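Local coordinates for protein glycerol dehydrogenase (Schizosaccharomyces pombe, PDB 1TA9) that oxidises glycerol to dihydroxyacetone with NAD(+), probably through its bound zinc ion, and so serves in the assimilation of glycerol, at residues B[410-413]-B[414-417]; B[343-347]-B[348-352]. One frame throughout, in Å; residues are numbered along the deposited sequence.

Contact 1 of 2, residues B[410-413]-B[414-417]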
loop_
_atom_site.group_PDB
_atom_site.type_symbol
_atom_site.label_atom_id
_atom_site.label_comp_id
_atom_site.label_asym_id
_atom_site.label_seq_id
_atom_site.Cartn_x
_atom_site.Cartn_y
_atom_site.Cartn_z
ATOM N N ILE B 410 -29.400 -20.458 17.422
ATOM C CA ILE B 410 -28.221 -20.928 18.137
ATOM C C ILE B 410 -27.900 -22.336 17.633
ATOM O O ILE B 410 -26.754 -22.649 17.289
ATOM C CB ILE B 410 -28.469 -20.978 19.657
ATOM C CG1 ILE B 410 -28.878 -19.590 20.163
ATOM C CG2 ILE B 410 -27.220 -21.475 20.374
ATOM C CD1 ILE B 410 -27.901 -18.483 19.805
ATOM N N ALA B 411 -28.924 -23.183 17.587
ATOM C CA ALA B 411 -28.756 -24.551 17.118
ATOM C C ALA B 411 -28.205 -24.590 15.695
ATOM O O ALA B 411 -27.316 -25.390 15.387
ATOM C CB ALA B 411 -30.084 -25.288 17.179
ATOM N N ASP B 412 -28.737 -23.734 14.827
ATOM C CA ASP B 412 -28.286 -23.681 13.435
ATOM C C ASP B 412 -26.821 -23.280 13.324
ATOM O O ASP B 412 -26.067 -23.845 12.519
ATOM C CB ASP B 412 -29.128 -22.686 12.631
ATOM C CG ASP B 412 -30.435 -23.279 12.139
ATOM O OD1 ASP B 412 -30.709 -24.468 12.416
ATOM O OD2 ASP B 412 -31.186 -22.546 11.463
ATOM N N ALA B 413 -26.423 -22.299 14.130
ATOM C CA ALA B 413 -25.052 -21.804 14.110
ATOM C C ALA B 413 -24.061 -22.855 14.609
ATOM O O ALA B 413 -22.934 -22.931 14.120
ATOM C CB ALA B 413 -24.943 -20.526 14.950
ATOM N N ILE B 414 -24.473 -23.657 15.586
ATOM C CA ILE B 414 -23.603 -24.707 16.106
ATOM C C ILE B 414 -23.304 -25.705 14.984
ATOM O O ILE B 414 -22.162 -26.145 14.818
ATOM C CB ILE B 414 -24.266 -25.446 17.293
ATOM C CG1 ILE B 414 -24.275 -24.531 18.524
ATOM C CG2 ILE B 414 -23.528 -26.749 17.582
ATOM C CD1 ILE B 414 -25.006 -25.120 19.724
ATOM N N LYS B 415 -24.328 -26.058 14.212
ATOM C CA LYS B 415 -24.144 -26.991 13.106
ATOM C C LYS B 415 -23.393 -26.334 11.955
ATOM O O LYS B 415 -22.617 -26.987 11.264
ATOM C CB LYS B 415 -25.497 -27.517 12.615
ATOM C CG LYS B 415 -26.113 -28.547 13.561
ATOM C CD LYS B 415 -27.442 -29.090 13.050
ATOM C CE LYS B 415 -28.561 -28.068 13.196
ATOM N NZ LYS B 415 -29.903 -28.661 12.878
ATOM N N ALA B 416 -23.621 -25.040 11.752
ATOM C CA ALA B 416 -22.944 -24.318 10.682
ATOM C C ALA B 416 -21.436 -24.340 10.925
ATOM O O ALA B 416 -20.657 -24.575 10.004
ATOM C CB ALA B 416 -23.449 -22.881 10.614
ATOM N N VAL B 417 -21.020 -24.092 12.165
ATOM C CA VAL B 417 -19.596 -24.122 12.483
ATOM C C VAL B 417 -19.018 -25.474 12.053
ATOM O O VAL B 417 -17.978 -25.541 11.402
ATOM C CB VAL B 417 -19.350 -23.934 14.002
ATOM C CG1 VAL B 417 -17.887 -24.211 14.330
ATOM C CG2 VAL B 417 -19.726 -22.512 14.422
#

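Contact 2 of 2, residues B[343-347]-B[348-352]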
loop_
_atom_site.group_PDB
_atom_site.type_symbol
_atom_site.label_atom_id
_atom_site.label_comp_id
_atom_site.label_asym_id
_atom_site.label_seq_id
_atom_site.Cartn_x
_atom_site.Cartn_y
_atom_site.Cartn_z
ATOM N N VAL B 343 -18.917 -20.210 16.981
ATOM C CA VAL B 343 -20.362 -20.093 16.860
ATOM C C VAL B 343 -20.728 -18.609 16.896
ATOM O O VAL B 343 -21.593 -18.163 16.137
ATOM C CB VAL B 343 -21.101 -20.830 18.005
ATOM C CG1 VAL B 343 -22.611 -20.653 17.845
ATOM C CG2 VAL B 343 -20.751 -22.325 17.981
ATOM N N GLN B 344 -20.073 -17.838 17.763
ATOM C CA GLN B 344 -20.375 -16.406 17.822
ATOM C C GLN B 344 -20.020 -15.756 16.490
ATOM O O GLN B 344 -20.685 -14.821 16.052
ATOM C CB GLN B 344 -19.614 -15.689 18.951
ATOM C CG GLN B 344 -19.939 -14.183 18.970
ATOM C CD GLN B 344 -19.534 -13.470 20.246
ATOM O OE1 GLN B 344 -19.544 -14.055 21.330
ATOM N NE2 GLN B 344 -19.203 -12.184 20.125
ATOM N N VAL B 345 -18.969 -16.257 15.847
ATOM C CA VAL B 345 -18.538 -15.724 14.558
ATOM C C VAL B 345 -19.627 -15.943 13.514
ATOM O O VAL B 345 -19.827 -15.113 12.623
ATOM C CB VAL B 345 -17.217 -16.394 14.101
ATOM C CG1 VAL B 345 -16.977 -16.146 12.628
ATOM C CG2 VAL B 345 -16.059 -15.831 14.919
ATOM N N VAL B 346 -20.328 -17.066 13.626
ATOM C CA VAL B 346 -21.412 -17.361 12.706
ATOM C C VAL B 346 -22.579 -16.422 13.014
ATOM O O VAL B 346 -23.202 -15.870 12.105
ATOM C CB VAL B 346 -21.866 -18.837 12.841
ATOM C CG1 VAL B 346 -23.083 -19.102 11.964
ATOM C CG2 VAL B 346 -20.720 -19.760 12.438
ATOM N N LEU B 347 -22.863 -16.227 14.302
ATOM C CA LEU B 347 -23.952 -15.340 14.711
ATOM C C LEU B 347 -23.646 -13.887 14.344
ATOM O O LEU B 347 -24.560 -13.105 14.069
ATOM C CB LEU B 347 -24.201 -15.463 16.220
ATOM C CG LEU B 347 -24.721 -16.828 16.693
ATOM C CD1 LEU B 347 -24.867 -16.834 18.207
ATOM C CD2 LEU B 347 -26.066 -17.120 16.034
ATOM N N GLU B 348 -22.366 -13.524 14.338
ATOM C CA GLU B 348 -21.980 -12.164 13.970
ATOM C C GLU B 348 -21.934 -11.986 12.447
ATOM O O GLU B 348 -21.722 -10.886 11.947
ATOM C CB GLU B 348 -20.629 -11.802 14.583
ATOM C CG GLU B 348 -20.694 -11.477 16.074
ATOM C CD GLU B 348 -19.420 -10.822 16.568
ATOM O OE1 GLU B 348 -18.907 -9.928 15.863
ATOM O OE2 GLU B 348 -18.931 -11.189 17.655
ATOM N N ASP B 349 -22.132 -13.078 11.718
ATOM C CA ASP B 349 -22.160 -13.050 10.257
ATOM C C ASP B 349 -20.844 -12.640 9.585
ATOM O O ASP B 349 -20.856 -11.888 8.613
ATOM C CB ASP B 349 -23.280 -12.115 9.784
ATOM C CG ASP B 349 -23.773 -12.443 8.382
ATOM O OD1 ASP B 349 -24.184 -11.509 7.661
ATOM O OD2 ASP B 349 -23.768 -13.632 8.001
ATOM N N TRP B 350 -19.712 -13.114 10.096
ATOM C CA TRP B 350 -18.432 -12.786 9.466
ATOM C C TRP B 350 -18.387 -13.511 8.125
ATOM O O TRP B 350 -18.947 -14.596 7.988
ATOM C CB TRP B 350 -17.253 -13.314 10.284
ATOM C CG TRP B 350 -16.962 -12.631 11.572
ATOM C CD1 TRP B 350 -17.772 -11.783 12.265
ATOM C CD2 TRP B 350 -15.782 -12.800 12.365
ATOM N NE1 TRP B 350 -17.173 -11.418 13.448
ATOM C CE2 TRP B 350 -15.948 -12.029 13.533
ATOM C CE3 TRP B 350 -14.599 -13.537 12.200
ATOM C CZ2 TRP B 350 -14.975 -11.968 14.539
ATOM C CZ3 TRP B 350 -13.629 -13.478 13.204
ATOM C CH2 TRP B 350 -13.826 -12.698 14.355
ATOM N N PRO B 351 -17.733 -12.915 7.115
ATOM C CA PRO B 351 -17.652 -13.594 5.819
ATOM C C PRO B 351 -16.899 -14.907 6.078
ATOM O O PRO B 351 -16.105 -14.992 7.023
ATOM C CB PRO B 351 -16.837 -12.618 4.976
ATOM C CG PRO B 351 -17.261 -11.285 5.514
ATOM C CD PRO B 351 -17.237 -11.530 7.017
ATOM N N LEU B 352 -17.134 -15.923 5.256
ATOM C CA LEU B 352 -16.475 -17.207 5.464
ATOM C C LEU B 352 -14.946 -17.129 5.567
ATOM O O LEU B 352 -14.347 -17.809 6.399
ATOM C CB LEU B 352 -16.874 -18.193 4.360
ATOM C CG LEU B 352 -16.405 -19.637 4.562
ATOM C CD1 LEU B 352 -16.957 -20.189 5.876
ATOM C CD2 LEU B 352 -16.879 -20.484 3.387
HETATM O O HOH W 1 -19.628 -16.427 10.002
HETATM O O HOH W 2 -23.954 -16.113 9.342
#

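Contact 1 of 2, residues B[410-413]-B[414-417]
Ala416 N donates to Asp412 O at 2.8 Å, the shortest of four successive i-to-i+4 bonds that join residues 410-413 to 414-417. Ile414 N reaches Ile410 O at 3.0 Å and Val417 N reaches Ala413 O, also at 3.0 Å; Lys415 N is farther from Ala411 O, at 3.3 Å. These four consecutive bonds, with N-H...O angles up to 163°, mark residues 410-417 as an unbroken stretch of alpha-helix within helix 407-428. Several side chains touch carbonyl oxygens of the preceding turn. In Ile414, CG1 stands beside the backbone N (chi1 -72°), which lays it 3.3 Å from Ile410 O and lets CD1 come to 4.3 Å from CG2 of Ile410, a loose apolar touch. Val417 does likewise with one branch, its CG2 lying 3.2 Å from Ala413 O. Lys415 bends at chi3 (-74°), bringing its CE close to Ala411 O and leaving NZ 4.3 Å from Asp412 OD1, beyond a salt bridge. Each charge has a firmer partner: Lys415 NZ pairs with Asp381, whereas OD2 of Asp412 is gripped by Arg76 and the backbone N of Cys287, both of the second subunit, and Arg76 would probably favour the ionised carboxylate of the buried Asp412. Ala416 packs on Thr288 of that same subunit.

Contact 2 of 2, residues B[343-347]-B[348-352]
Gln344 carries CG opposite its backbone N (chi1 179°) and runs on extended, while Glu348, one turn later, keeps CG beside its own N (chi1 -76°); the two chains thus converge obliquely, and amide meets carboxylate. NE2 of Gln344 lies 2.7 Å from Glu348 OE2; the donor meets OE2 nearly along the C-O axis, and OE2 itself lies in the amide plane of Gln344. The other carboxylate oxygen, Glu348 OE1, sits in plane at the edge of the Trp350 ring and takes a weak bond from NE1 at 3.3 Å, so the carboxylate bridges amide and indole. Val345 lies over one face of that indole: its CG2 stands 3.7 Å from the centroid of the six-membered ring, almost on the normal, a CH-pi contact, and CG1 approaches Trp350 CE3 at 3.6 Å. The backbone that joins these groups forms a Schellman motif. Asp349 has positive phi (64°), and two bonds return to the last turn: Trp350 N to Val345 O at 3.2 Å, nearly straight, and Asp349 N to Val346 O at 3.0 Å, from well above the carbonyl plane. Two waters reinforce the turn, one donating to Val345 O and Trp350 O, the other to Val346 O and Asp349 OD2, while Asp349 OD1 is taken by Asn293 of the second subunit. Helix 333-347, which supplies the zinc ligand His333, ends in this way; Gln344 packs on helix 223-245 and accepts from Ala314 N of helix 313-322, and Pro351 occupies the N-cap position of helix 352-364.

How the contacts relate
Along the chain contact 2 comes first, closing the short turn that ends helix 333-347 and leads into helix 352-364; contact 1 follows, wholly within helix 407-428. They lie in series, neither nesting nor crossing, yet their centres are only about 10 Å apart because the later helix packs against the earlier one. Val417 CG2 is 3.5 Å from both Val343 CA and Val346 CG2, and Ala413 CB is 3.7 Å from Val343 CG1 and from Leu347 CD2. The tie therefore joins two helices of the helical, C-terminal part of the subunit, and both contacts also reach the second subunit, each packing on its Thr288.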